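Local coordinates for aminotransferase (Psychrobacter arcticus 273-4, PDB 3IF2), which probably transfers amino groups between amino acids and keto acids, perhaps from valine to pyruvate, with pyridoxal 5'-phosphate as cofactor, at residues N49-E54 against N322-Q327; D245-M250 against L274-L279. All coordinates share one frame; numbering follows the deposited sequence.

Contact 1. Residues N49-E54 against N322-Q327; sequences NELFLE and NDRIKQ
Leu-51 and Arg-324 meet where helix 46-60, in the N-terminal part of this class I/II aminotransferase, packs beside the first turn of helix 324-351. The backbones stay well apart, the nearest CA atoms, those of Leu-51 and Arg-324, being 9.2 Å from each other, so side chains alone bridge the gap. Methyl CD1 of Leu-51 stands over one face of the guanidinium, 3.5 Å from CZ of Arg-324. It sits above the centre of that flat group, which explains why NE, NH1 and NH2 are all nearly equally close to it. CG of Leu-51 is turned opposite its own backbone N (chi1 176°), sending this branch out toward Arg-324. The arginine chain is bent at chi3, and the guanidinium meets the leucine with a face.

One helical turn on, Glu-54 reaches the same group from another direction. Its OE2 forms a salt bridge with NH1 of Arg-324 at 3.1 Å, but the hydrogen bond within it is weak. Carboxylate and guanidinium planes are inclined by 49°, so this is no flat two-toothed pairing, and OE2 alone makes the link. Were Arg-324 cut back to an alanine, the Glu-54 carboxylate would probably lose this positive mate and CD1 of Leu-51 the flat surface beneath it. Leu-51 also packs against Leu-319 and Leu-328, while NH2 of Arg-324 binds a glycerol, probably from the crystallisation liquor. Just before helix 324-351 lies an Asx turn, in which Asn-322 OD1 accepts from Arg-324 N at 2.9 Å, with the donor tilted 34° from the carbonyl plane.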
loop_
_atom_site.group_PDB
_atom_site.type_symbol
_atom_site.label_atom_id
_atom_site.label_comp_id
_atom_site.label_asym_id
_atom_site.label_seq_id
_atom_site.Cartn_x
_atom_site.Cartn_y
_atom_site.Cartn_z
ATOM N N ASN A 49 5.552 -18.148 -16.357
ATOM C CA ASN A 49 6.156 -16.939 -16.884
ATOM C C ASN A 49 5.968 -16.749 -18.388
ATOM O O ASN A 49 5.860 -15.597 -18.859
ATOM C CB ASN A 49 7.616 -16.866 -16.455
ATOM C CG ASN A 49 7.756 -16.663 -14.940
ATOM O OD1 ASN A 49 6.876 -16.091 -14.302
ATOM N ND2 ASN A 49 8.857 -17.152 -14.371
ATOM N N GLU A 50 5.927 -17.854 -19.137
ATOM C CA GLU A 50 5.595 -17.800 -20.561
ATOM C C GLU A 50 4.190 -17.234 -20.772
ATOM O O GLU A 50 4.008 -16.387 -21.663
ATOM C CB GLU A 50 5.721 -19.184 -21.213
ATOM C CG GLU A 50 7.161 -19.542 -21.524
ATOM C CD GLU A 50 7.459 -21.033 -21.548
ATOM O OE1 GLU A 50 6.532 -21.883 -21.531
ATOM O OE2 GLU A 50 8.674 -21.344 -21.568
ATOM N N LEU A 51 3.212 -17.707 -19.983
ATOM C CA LEU A 51 1.836 -17.190 -20.085
ATOM C C LEU A 51 1.755 -15.706 -19.677
ATOM O O LEU A 51 1.070 -14.911 -20.332
ATOM C CB LEU A 51 0.854 -18.019 -19.264
ATOM C CG LEU A 51 -0.622 -17.561 -19.187
ATOM C CD1 LEU A 51 -1.248 -17.250 -20.563
ATOM C CD2 LEU A 51 -1.421 -18.616 -18.438
ATOM N N PHE A 52 2.443 -15.365 -18.587
ATOM C CA PHE A 52 2.535 -13.995 -18.139
ATOM C C PHE A 52 3.174 -13.083 -19.185
ATOM O O PHE A 52 2.642 -11.999 -19.431
ATOM C CB PHE A 52 3.280 -13.862 -16.788
ATOM C CG PHE A 52 2.529 -14.425 -15.573
ATOM C CD1 PHE A 52 1.114 -14.530 -15.517
ATOM C CD2 PHE A 52 3.248 -14.732 -14.425
ATOM C CE1 PHE A 52 0.471 -15.025 -14.385
ATOM C CE2 PHE A 52 2.592 -15.213 -13.279
ATOM C CZ PHE A 52 1.197 -15.356 -13.267
ATOM N N LEU A 53 4.275 -13.519 -19.799
ATOM C CA LEU A 53 4.963 -12.705 -20.822
ATOM C C LEU A 53 4.075 -12.457 -22.028
ATOM O O LEU A 53 4.025 -11.344 -22.538
ATOM C CB LEU A 53 6.297 -13.342 -21.274
ATOM C CG LEU A 53 7.230 -12.494 -22.139
ATOM C CD1 LEU A 53 7.380 -11.044 -21.599
ATOM C CD2 LEU A 53 8.564 -13.184 -22.295
ATOM N N GLU A 54 3.359 -13.495 -22.453
ATOM C CA GLU A 54 2.377 -13.398 -23.550
ATOM C C GLU A 54 1.290 -12.374 -23.228
ATOM O O GLU A 54 0.967 -11.530 -24.061
ATOM C CB GLU A 54 1.758 -14.776 -23.834
ATOM C CG GLU A 54 0.505 -14.824 -24.721
ATOM C CD GLU A 54 -0.045 -16.230 -24.781
ATOM O OE1 GLU A 54 0.669 -17.113 -25.308
ATOM O OE2 GLU A 54 -1.171 -16.458 -24.285
ATOM N N ASN A 322 -11.177 -15.831 -19.051
ATOM C CA ASN A 322 -11.185 -17.092 -19.825
ATOM C C ASN A 322 -10.805 -18.364 -19.023
ATOM O O ASN A 322 -10.469 -19.394 -19.621
ATOM C CB ASN A 322 -10.285 -16.919 -21.065
ATOM C CG ASN A 322 -8.795 -16.859 -20.728
ATOM O OD1 ASN A 322 -8.366 -17.096 -19.586
ATOM N ND2 ASN A 322 -7.999 -16.564 -21.731
ATOM N N ASP A 323 -10.815 -18.261 -17.690
ATOM C CA ASP A 323 -10.414 -19.342 -16.769
ATOM C C ASP A 323 -8.972 -19.870 -16.898
ATOM O O ASP A 323 -8.642 -20.858 -16.236
ATOM C CB ASP A 323 -11.425 -20.519 -16.779
ATOM C CG ASP A 323 -12.789 -20.154 -16.183
ATOM O OD1 ASP A 323 -12.917 -19.143 -15.454
ATOM O OD2 ASP A 323 -13.760 -20.915 -16.434
ATOM N N ARG A 324 -8.095 -19.216 -17.666
ATOM C CA ARG A 324 -6.705 -19.694 -17.779
ATOM C C ARG A 324 -5.954 -19.575 -16.460
ATOM O O ARG A 324 -5.000 -20.315 -16.266
ATOM C CB ARG A 324 -5.913 -19.044 -18.928
ATOM C CG ARG A 324 -6.344 -19.509 -20.321
ATOM C CD ARG A 324 -5.431 -18.975 -21.417
ATOM N NE ARG A 324 -4.181 -19.748 -21.496
ATOM C CZ ARG A 324 -3.180 -19.535 -22.368
ATOM N NH1 ARG A 324 -3.216 -18.523 -23.260
ATOM N NH2 ARG A 324 -2.105 -20.342 -22.329
ATOM N N ILE A 325 -6.382 -18.665 -15.565
ATOM C CA ILE A 325 -5.796 -18.537 -14.214
ATOM C C ILE A 325 -5.972 -19.862 -13.425
ATOM O O ILE A 325 -5.043 -20.306 -12.747
ATOM C CB ILE A 325 -6.335 -17.257 -13.446
ATOM C CG1 ILE A 325 -5.421 -16.892 -12.271
ATOM C CG2 ILE A 325 -7.787 -17.413 -13.024
ATOM C CD1 ILE A 325 -5.827 -15.611 -11.513
ATOM N N LYS A 326 -7.137 -20.498 -13.584
ATOM C CA LYS A 326 -7.461 -21.787 -12.969
ATOM C C LYS A 326 -6.659 -22.942 -13.615
ATOM O O LYS A 326 -6.117 -23.801 -12.903
ATOM C CB LYS A 326 -8.973 -22.044 -13.076
ATOM C CG LYS A 326 -9.509 -23.105 -12.142
ATOM C CD LYS A 326 -11.049 -23.220 -12.219
ATOM C CE LYS A 326 -11.638 -24.083 -11.087
ATOM N NZ LYS A 326 -10.986 -25.419 -10.984
ATOM N N GLN A 327 -6.561 -22.945 -14.949
ATOM C CA GLN A 327 -5.805 -23.984 -15.678
ATOM C C GLN A 327 -4.319 -23.909 -15.372
ATOM O O GLN A 327 -3.666 -24.943 -15.179
ATOM C CB GLN A 327 -6.022 -23.911 -17.181
ATOM C CG GLN A 327 -7.469 -24.069 -17.602
ATOM C CD GLN A 327 -7.614 -24.086 -19.107
ATOM O OE1 GLN A 327 -7.251 -25.084 -19.760
ATOM N NE2 GLN A 327 -8.145 -22.977 -19.679
#

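Contact 2. Residues D245-M250 against L274-L279; sequences DNAYGM and LSKIGL. With PLP (pyridoxal-5'-phosphate), chain C.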
loop_
_atom_site.group_PDB
_atom_site.type_symbol
_atom_site.label_atom_id
_atom_site.label_comp_id
_atom_site.label_asym_id
_atom_site.label_seq_id
_atom_site.Cartn_x
_atom_site.Cartn_y
_atom_site.Cartn_z
ATOM N N ASP A 245 -7.803 -16.729 4.905
ATOM C CA ASP A 245 -6.666 -16.355 4.063
ATOM C C ASP A 245 -6.371 -17.490 3.080
ATOM O O ASP A 245 -5.836 -18.525 3.502
ATOM C CB ASP A 245 -5.486 -16.057 5.009
ATOM C CG ASP A 245 -4.172 -15.732 4.309
ATOM O OD1 ASP A 245 -4.068 -15.658 3.060
ATOM O OD2 ASP A 245 -3.215 -15.476 5.080
ATOM N N ASN A 246 -6.744 -17.308 1.793
ATOM C CA ASN A 246 -6.438 -18.292 0.719
ATOM C C ASN A 246 -5.230 -17.928 -0.108
ATOM O O ASN A 246 -5.198 -18.210 -1.297
ATOM C CB ASN A 246 -7.592 -18.498 -0.252
ATOM C CG ASN A 246 -8.766 -19.045 0.396
ATOM O OD1 ASN A 246 -9.359 -18.376 1.242
ATOM N ND2 ASN A 246 -9.157 -20.273 0.011
ATOM N N ALA A 247 -4.196 -17.362 0.496
ATOM C CA ALA A 247 -2.991 -17.020 -0.273
ATOM C C ALA A 247 -2.520 -18.187 -1.179
ATOM O O ALA A 247 -2.211 -17.959 -2.344
ATOM C CB ALA A 247 -1.882 -16.566 0.649
ATOM N N TYR A 248 -2.564 -19.421 -0.652
ATOM C CA TYR A 248 -2.116 -20.662 -1.333
ATOM C C TYR A 248 -3.243 -21.609 -1.743
ATOM O O TYR A 248 -2.963 -22.688 -2.280
ATOM C CB TYR A 248 -1.183 -21.459 -0.381
ATOM C CG TYR A 248 0.034 -20.709 0.109
ATOM C CD1 TYR A 248 1.171 -20.566 -0.685
ATOM C CD2 TYR A 248 0.047 -20.132 1.375
ATOM C CE1 TYR A 248 2.312 -19.835 -0.215
ATOM C CE2 TYR A 248 1.153 -19.412 1.839
ATOM C CZ TYR A 248 2.284 -19.265 1.048
ATOM O OH TYR A 248 3.376 -18.559 1.538
ATOM N N GLY A 249 -4.499 -21.208 -1.517
ATOM C CA GLY A 249 -5.653 -22.065 -1.693
ATOM C C GLY A 249 -6.427 -21.953 -2.969
ATOM O O GLY A 249 -5.929 -21.451 -3.968
HETATM N N MSE A 250 -7.668 -22.432 -2.905
HETATM C CA MSE A 250 -8.577 -22.437 -4.049
HETATM C C MSE A 250 -9.153 -21.044 -4.286
HETATM O O MSE A 250 -9.218 -20.230 -3.333
HETATM C CB MSE A 250 -9.760 -23.361 -3.792
HETATM C CG MSE A 250 -9.406 -24.800 -3.554
HETATM SE SE MSE A 250 -10.734 -25.627 -2.456
HETATM C CE MSE A 250 -10.458 -24.547 -0.819
ATOM N N LEU A 274 -2.643 -12.569 -5.712
ATOM C CA LEU A 274 -1.958 -12.901 -6.972
ATOM C C LEU A 274 -0.467 -13.214 -6.729
ATOM O O LEU A 274 0.256 -13.557 -7.667
ATOM C CB LEU A 274 -2.092 -11.767 -7.995
ATOM C CG LEU A 274 -3.479 -11.379 -8.507
ATOM C CD1 LEU A 274 -3.341 -10.292 -9.619
ATOM C CD2 LEU A 274 -4.208 -12.606 -9.018
ATOM N N SER A 275 -0.010 -13.123 -5.480
ATOM C CA SER A 275 1.405 -13.364 -5.151
ATOM C C SER A 275 1.859 -14.801 -5.397
ATOM O O SER A 275 2.881 -15.040 -6.051
ATOM C CB SER A 275 1.687 -12.977 -3.698
ATOM O OG SER A 275 1.405 -11.618 -3.497
ATOM N N LYS A 276 1.050 -15.746 -4.954
ATOM C CA LYS A 276 1.439 -17.156 -5.025
ATOM C C LYS A 276 1.099 -17.871 -6.321
ATOM O O LYS A 276 1.441 -19.041 -6.475
ATOM C CB LYS A 276 0.996 -17.871 -3.747
ATOM C CG LYS A 276 1.391 -17.094 -2.429
ATOM C CD LYS A 276 2.913 -16.901 -2.221
ATOM C CE LYS A 276 3.238 -15.916 -1.100
ATOM N NZ LYS A 276 2.410 -16.131 0.107
ATOM N N ILE A 277 0.447 -17.170 -7.261
ATOM C CA ILE A 277 0.305 -17.672 -8.624
ATOM C C ILE A 277 1.568 -17.283 -9.398
ATOM O O ILE A 277 1.748 -17.767 -10.506
ATOM C CB ILE A 277 -1.019 -17.240 -9.388
ATOM C CG1 ILE A 277 -1.067 -15.755 -9.788
ATOM C CG2 ILE A 277 -2.225 -17.560 -8.541
ATOM C CD1 ILE A 277 -2.273 -15.393 -10.679
ATOM N N GLY A 278 2.396 -16.395 -8.826
ATOM C CA GLY A 278 3.653 -15.926 -9.400
ATOM C C GLY A 278 3.819 -14.426 -9.628
ATOM O O GLY A 278 4.774 -14.050 -10.286
ATOM N N LEU A 279 2.935 -13.566 -9.089
ATOM C CA LEU A 279 3.012 -12.088 -9.276
ATOM C C LEU A 279 3.153 -11.295 -7.958
ATOM O O LEU A 279 2.487 -10.255 -7.783
ATOM C CB LEU A 279 1.785 -11.594 -10.052
ATOM C CG LEU A 279 1.497 -12.206 -11.428
ATOM C CD1 LEU A 279 0.098 -11.807 -11.922
ATOM C CD2 LEU A 279 2.591 -11.826 -12.430
HETATM N N1 PLP C . -1.095 -15.312 3.594
HETATM C C2 PLP C . -0.153 -16.297 3.798
HETATM C C2A PLP C . -0.607 -17.571 4.436
HETATM C C3 PLP C . 1.185 -16.086 3.393
HETATM O O3 PLP C . 2.152 -17.038 3.573
HETATM C C4 PLP C . 1.555 -14.853 2.804
HETATM C C4A PLP C . 3.046 -14.578 2.643
HETATM O O4A PLP C . 3.516 -14.150 1.582
HETATM C C5 PLP C . 0.553 -13.845 2.608
HETATM C C6 PLP C . -0.766 -14.116 3.018
HETATM C C5A PLP C . 0.853 -12.454 2.016
HETATM O O4P PLP C . 0.786 -12.406 0.606
HETATM P P PLP C . 0.752 -11.002 -0.170
HETATM O O1P PLP C . 0.760 -9.707 0.607
HETATM O O2P PLP C . -0.537 -11.113 -0.912
HETATM O O3P PLP C . 1.937 -11.025 -1.052
HETATM O O HOH W 1 -1.712 -16.080 -4.102
#
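Lys-276 and Tyr-248 meet over a cofactor that the model leaves unlinked to the lysine: Lys-276 NZ donates a 2.7 Å hydrogen bond to the aldehyde oxygen O4A of pyridoxal phosphate, where enzymes of this fold type I family normally form a Schiff base. The two loops follow the adjacent parallel strands 242-245 and 268-273 and form one wall of the active site. The lysine chain bends at chi2 (-62°) and again at chi4 (44°), running obliquely past the tyrosine ring with CD 3.6 Å from Tyr-248 CE1. Its NZ also gives a weak hydrogen bond to Tyr-248 OH. Tyr-248 OH in turn pairs with O3 of the cofactor at 2.8 Å, and O3 lies near the plane of the tyrosine ring, at its edge.

At the far end of the pyridine, Asp-245 accepts from N1, most closely through OD2 at 2.6 Å. Its OD1 also takes the backbone N-H of Ala-247 in an Asx turn, while Tyr-158 bonds to OD2; together these fix the carboxylate's rotation. Ala-247 CB then lies almost straight above N1, 3.3 Å away, packing on a face of the pyridine. The backbones are joined through one water, which donates to Ala-247 O and accepts from Lys-276 N at 2.9 Å. Tyr-79 of the second subunit packs on Ser-275 and Lys-276, and at the phosphate Ser-275 OG donates to O3P at 2.6 Å.

The centres of contacts 1 and 2 are 14 Å apart, and a hydrophobic layer joins them. Phe-52 CE2 lies 3.5 Å from Leu-279 CD2, and Ile-325 CD1 lies 3.7 Å from Ile-277 CD1. Neighbours of the pair that carries contact 1, Phe-52 and Ile-325, thus pack on the loop that in contact 2 carries the cofactor-binding serine and lysine. Contact 1 itself lies away from the cofactor. In sequence, both segments of contact 2 fall between those of contact 1. Each contact also borders the second subunit: Phe-52 packs on its Ile-73, and Leu-279 on its Met-76, close in sequence to the Tyr-79 that hydrogen-bonds pyridoxal phosphate.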